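Local coordinates for protein endo-1,3-beta-glucanase (Streptomyces sioyaensis, PDB 3DGT) that probably hydrolyses internal beta-1,3-glucosidic bonds in beta-glucans through its family 16 glycoside hydrolase catalytic domain, which carries a bound magnesium ion, at residues T155-T163 / C169-N177. Sequence-based numbering, arbitrary orientation.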
ATOM      1  N   THR A 155      -4.974  -1.930 -11.172  1.00 11.80           N
ATOM      2  CA  THR A 155      -4.803  -1.718  -9.752  1.00 11.62           C
ATOM      3  C   THR A 155      -5.909  -2.446  -9.000  1.00 11.59           C
ATOM      4  O   THR A 155      -7.064  -2.489  -9.450  1.00 11.65           O
ATOM      5  CB  THR A 155      -4.773  -0.214  -9.395  1.00 12.01           C
ATOM      6  OG1 THR A 155      -4.745  -0.082  -7.971  1.00 11.93           O
ATOM      7  CG2 THR A 155      -5.976   0.535  -9.977  1.00 12.38           C
ATOM      8  N   TRP A 156      -5.537  -3.061  -7.885  1.00 11.24           N
ATOM      9  CA  TRP A 156      -6.482  -3.675  -6.957  1.00 11.09           C
ATOM     10  C   TRP A 156      -6.579  -2.825  -5.697  1.00 11.07           C
ATOM     11  O   TRP A 156      -5.560  -2.369  -5.168  1.00 11.21           O
ATOM     12  CB  TRP A 156      -5.996  -5.070  -6.547  1.00 10.99           C
ATOM     13  CG  TRP A 156      -6.152  -6.210  -7.537  1.00 11.11           C
ATOM     14  CD1 TRP A 156      -7.099  -7.184  -7.507  1.00 11.78           C
ATOM     15  CD2 TRP A 156      -5.287  -6.526  -8.650  1.00 11.50           C
ATOM     16  NE1 TRP A 156      -6.897  -8.087  -8.534  1.00 11.71           N
ATOM     17  CE2 TRP A 156      -5.793  -7.702  -9.251  1.00 11.73           C
ATOM     18  CE3 TRP A 156      -4.135  -5.931  -9.191  1.00 12.63           C
ATOM     19  CZ2 TRP A 156      -5.192  -8.295 -10.365  1.00 12.27           C
ATOM     20  CZ3 TRP A 156      -3.526  -6.533 -10.306  1.00 12.05           C
ATOM     21  CH2 TRP A 156      -4.066  -7.695 -10.881  1.00 11.94           C
ATOM     22  N   ALA A 157      -7.806  -2.627  -5.215  1.00 11.21           N
ATOM     23  CA  ALA A 157      -8.049  -1.947  -3.938  1.00 11.27           C
ATOM     24  C   ALA A 157      -8.983  -2.812  -3.121  1.00 11.20           C
ATOM     25  O   ALA A 157      -9.956  -3.346  -3.650  1.00 11.66           O
ATOM     26  CB  ALA A 157      -8.661  -0.587  -4.152  1.00 12.01           C
ATOM     27  N   THR A 158      -8.685  -2.949  -1.836  1.00 11.48           N
ATOM     28  CA  THR A 158      -9.329  -3.965  -1.009  1.00 11.70           C
ATOM     29  C   THR A 158      -9.401  -3.546   0.454  1.00 11.73           C
ATOM     30  O   THR A 158      -8.447  -2.969   0.986  1.00 12.35           O
ATOM     31  CB  THR A 158      -8.529  -5.293  -1.065  1.00 11.84           C
ATOM     32  OG1 THR A 158      -8.221  -5.626  -2.427  1.00 12.25           O
ATOM     33  CG2 THR A 158      -9.325  -6.419  -0.452  1.00 11.94           C
ATOM     34  N   MET A 159     -10.516  -3.873   1.112  1.00 11.95           N
ATOM     35  CA  MET A 159     -10.550  -3.857   2.572  1.00 12.10           C
ATOM     36  C   MET A 159     -10.537  -5.268   3.134  1.00 11.73           C
ATOM     37  O   MET A 159     -11.316  -6.118   2.710  1.00 12.38           O
ATOM     38  CB  MET A 159     -11.763  -3.100   3.118  1.00 12.31           C
ATOM     39  CG  MET A 159     -11.831  -3.126   4.638  1.00 12.51           C
ATOM     40  SD  MET A 159     -13.101  -2.004   5.229  1.00 13.69           S
ATOM     41  CE  MET A 159     -12.907  -2.185   7.004  1.00 13.91           C
ATOM     42  N   HIS A 160      -9.662  -5.484   4.114  1.00 11.87           N
ATOM     43  CA  HIS A 160      -9.636  -6.725   4.877  1.00 12.12           C
ATOM     44  C   HIS A 160     -10.136  -6.461   6.288  1.00 12.42           C
ATOM     45  O   HIS A 160      -9.869  -5.403   6.859  1.00 12.42           O
ATOM     46  CB  HIS A 160      -8.224  -7.310   4.890  1.00 12.70           C
ATOM     47  CG  HIS A 160      -7.783  -7.833   3.556  1.00 12.38           C
ATOM     48  ND1 HIS A 160      -7.045  -7.091   2.656  1.00 14.23           N
ATOM     49  CD2 HIS A 160      -8.006  -9.028   2.961  1.00 10.29           C
ATOM     50  CE1 HIS A 160      -6.825  -7.817   1.571  1.00 10.96           C
ATOM     51  NE2 HIS A 160      -7.398  -8.997   1.733  1.00 14.74           N
ATOM     52  N   CYS A 161     -10.872  -7.430   6.835  1.00 12.42           N
ATOM     53  CA  CYS A 161     -11.561  -7.274   8.114  1.00 13.04           C
ATOM     54  C   CYS A 161     -12.123  -8.606   8.603  1.00 12.85           C
ATOM     55  O   CYS A 161     -12.109  -9.610   7.877  1.00 12.78           O
ATOM     56  CB  CYS A 161     -12.683  -6.215   8.016  1.00 13.37           C
ATOM     57  SG  CYS A 161     -13.560  -6.096   6.409  1.00 16.34           S
ATOM     58  N   GLY A 162     -12.602  -8.605   9.847  1.00 13.27           N
ATOM     59  CA  GLY A 162     -13.358  -9.727  10.370  1.00 13.39           C
ATOM     60  C   GLY A 162     -12.468 -10.890  10.750  1.00 13.40           C
ATOM     61  O   GLY A 162     -11.516 -10.733  11.515  1.00 14.00           O
ATOM     62  N   THR A 163     -12.800 -12.059  10.209  1.00 13.50           N
ATOM     63  CA  THR A 163     -12.044 -13.284  10.458  1.00 14.04           C
ATOM     64  C   THR A 163     -11.557 -13.879   9.141  1.00 14.14           C
ATOM     65  O   THR A 163     -12.055 -13.532   8.076  1.00 13.61           O
ATOM     66  CB  THR A 163     -12.909 -14.329  11.180  1.00 14.76           C
ATOM     67  OG1 THR A 163     -14.146 -14.482  10.477  1.00 16.76           O
ATOM     68  CG2 THR A 163     -13.190 -13.900  12.617  1.00 15.45           C
ATOM     69  N   CYS A 169     -15.864 -10.328   5.405  1.00 14.92           N
ATOM     70  CA  CYS A 169     -14.973  -9.714   4.442  1.00 15.15           C
ATOM     71  C   CYS A 169     -14.385 -10.709   3.437  1.00 15.21           C
ATOM     72  O   CYS A 169     -13.468 -10.370   2.690  1.00 16.13           O
ATOM     73  CB  CYS A 169     -13.923  -8.880   5.180  1.00 14.91           C
ATOM     74  SG  CYS A 169     -14.742  -7.754   6.397  1.00 16.94           S
ATOM     75  N   ASN A 170     -14.936 -11.926   3.404  1.00 15.00           N
ATOM     76  CA  ASN A 170     -14.583 -12.925   2.389  1.00 15.43           C
ATOM     77  C   ASN A 170     -13.069 -13.132   2.317  1.00 14.83           C
ATOM     78  O   ASN A 170     -12.467 -13.059   1.246  1.00 14.92           O
ATOM     79  CB  ASN A 170     -15.145 -12.500   1.018  1.00 16.37           C
ATOM     80  CG  ASN A 170     -14.970 -13.568  -0.065  1.00 18.55           C
ATOM     81  OD1 ASN A 170     -14.888 -14.759   0.224  1.00 22.38           O
ATOM     82  ND2 ASN A 170     -14.922 -13.133  -1.319  1.00 21.65           N
ATOM     83  N   GLU A 171     -12.450 -13.373   3.466  1.00 14.45           N
ATOM     84  CA  GLU A 171     -10.996 -13.501   3.514  1.00 14.46           C
ATOM     85  C   GLU A 171     -10.556 -14.845   2.938  1.00 14.25           C
ATOM     86  O   GLU A 171     -11.239 -15.849   3.131  1.00 14.80           O
ATOM     87  CB  GLU A 171     -10.498 -13.289   4.945  1.00 14.12           C
ATOM     88  CG  GLU A 171     -10.824 -11.899   5.508  1.00 14.12           C
ATOM     89  CD  GLU A 171     -10.158 -10.767   4.740  1.00 13.56           C
ATOM     90  OE1 GLU A 171      -9.193 -11.048   3.997  1.00 12.16           O
ATOM     91  OE2 GLU A 171     -10.590  -9.597   4.886  1.00 13.16           O
ATOM     92  N   THR A 172      -9.423 -14.897   2.240  1.00 14.16           N
ATOM     93  CA  THR A 172      -8.423 -13.825   2.165  1.00 14.25           C
ATOM     94  C   THR A 172      -8.562 -12.881   0.977  1.00 14.51           C
ATOM     95  O   THR A 172      -7.688 -12.040   0.755  1.00 14.86           O
ATOM     96  CB  THR A 172      -7.003 -14.410   2.100  1.00 14.64           C
ATOM     97  OG1 THR A 172      -6.902 -15.282   0.965  1.00 15.45           O
ATOM     98  CG2 THR A 172      -6.662 -15.175   3.386  1.00 14.23           C
ATOM     99  N   SER A 173      -9.639 -13.020   0.213  1.00 14.77           N
ATOM    100  CA  SER A 173      -9.880 -12.111  -0.896  1.00 15.43           C
ATOM    101  C   SER A 173     -10.134 -10.687  -0.413  1.00 15.10           C
ATOM    102  O   SER A 173      -9.665  -9.735  -1.030  1.00 15.02           O
ATOM    103  CB  SER A 173     -11.037 -12.599  -1.757  1.00 16.14           C
ATOM    104  OG  SER A 173     -10.741 -13.868  -2.305  1.00 19.59           O
ATOM    105  N   GLY A 174     -10.850 -10.540   0.701  1.00 14.52           N
ATOM    106  CA  GLY A 174     -11.236  -9.213   1.178  1.00 14.20           C
ATOM    107  C   GLY A 174     -12.358  -8.651   0.324  1.00 13.78           C
ATOM    108  O   GLY A 174     -12.829  -9.306  -0.611  1.00 14.24           O
ATOM    109  N   ILE A 175     -12.793  -7.438   0.653  1.00 13.63           N
ATOM    110  CA  ILE A 175     -13.814  -6.741  -0.122  1.00 13.79           C
ATOM    111  C   ILE A 175     -13.064  -5.810  -1.066  1.00 13.54           C
ATOM    112  O   ILE A 175     -12.599  -4.740  -0.660  1.00 13.47           O
ATOM    113  CB  ILE A 175     -14.788  -5.954   0.786  1.00 13.78           C
ATOM    114  CG1 ILE A 175     -15.414  -6.886   1.835  1.00 14.19           C
ATOM    115  CG2 ILE A 175     -15.880  -5.259  -0.053  1.00 14.64           C
ATOM    116  CD1 ILE A 175     -16.243  -6.170   2.908  1.00 14.25           C
ATOM    117  N   GLY A 176     -12.923  -6.238  -2.320  1.00 13.28           N
ATOM    118  CA  GLY A 176     -12.061  -5.535  -3.262  1.00 12.99           C
ATOM    119  C   GLY A 176     -12.429  -5.649  -4.723  1.00 13.08           C
ATOM    120  O   GLY A 176     -13.342  -6.387  -5.112  1.00 14.01           O
ATOM    121  N   ASN A 177     -11.698  -4.894  -5.536  1.00 12.78           N
ATOM    122  CA  ASN A 177     -11.951  -4.817  -6.966  1.00 12.48           C
ATOM    123  C   ASN A 177     -10.645  -4.475  -7.665  1.00 12.35           C
ATOM    124  O   ASN A 177      -9.687  -4.043  -7.025  1.00 12.54           O
ATOM    125  CB  ASN A 177     -12.993  -3.723  -7.233  1.00 12.62           C
ATOM    126  CG  ASN A 177     -13.599  -3.774  -8.635  1.00 13.43           C
ATOM    127  OD1 ASN A 177     -14.179  -2.778  -9.090  1.00 15.96           O
ATOM    128  ND2 ASN A 177     -13.489  -4.904  -9.312  1.00 12.18           N
TER
HETATM  129  O   HOH W   1     -14.060 -11.573   7.316  1.00 12.60           O
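Glu171 OE2 accepts the backbone N-H of Cys161 at 2.9 Å. The N-H comes to the anti side of the carboxylate, 33° out of its plane. This bond lies just beyond an antiparallel strand pair, 155-160 with 175-177, in the beta-sandwich (jelly-roll) fold of family 16 glycoside hydrolases. The Glu171 chain bends at its second torsion (chi2 -63°), which brings the carboxylate back to the backbone N of Cys161, just past the end of strand 155-160. Glu171 CG packs against Thr163 O at 3.3 Å. An alanine in place of Glu171 would probably leave the N-H of Cys161 without its acceptor and take away the packing on Thr163 O. His160 NE2 donates to Thr172 O at 3.2 Å, with the oxygen close to the ring plane. A cis peptide bond precedes Thr172. The other flank of strand 155-160 is bonded to strand 142-144, where Thr158 meets Asp144 and His160 meets Glu142. Met159 and Ile175 form a hydrogen-bonded pair, and so do Ala157 and Asn177. Between them Thr158 faces Gly176, CA to CA 3.9 Å. Thr158 CG2 reaches Ser173 O at 3.4 Å. The disulfide Cys161-Cys169 ties the two segments covalently beyond the strand pair. A water bridges the same two residues: it donates to Cys161 O at 2.8 Å and accepts from Cys169 N at 2.9 Å.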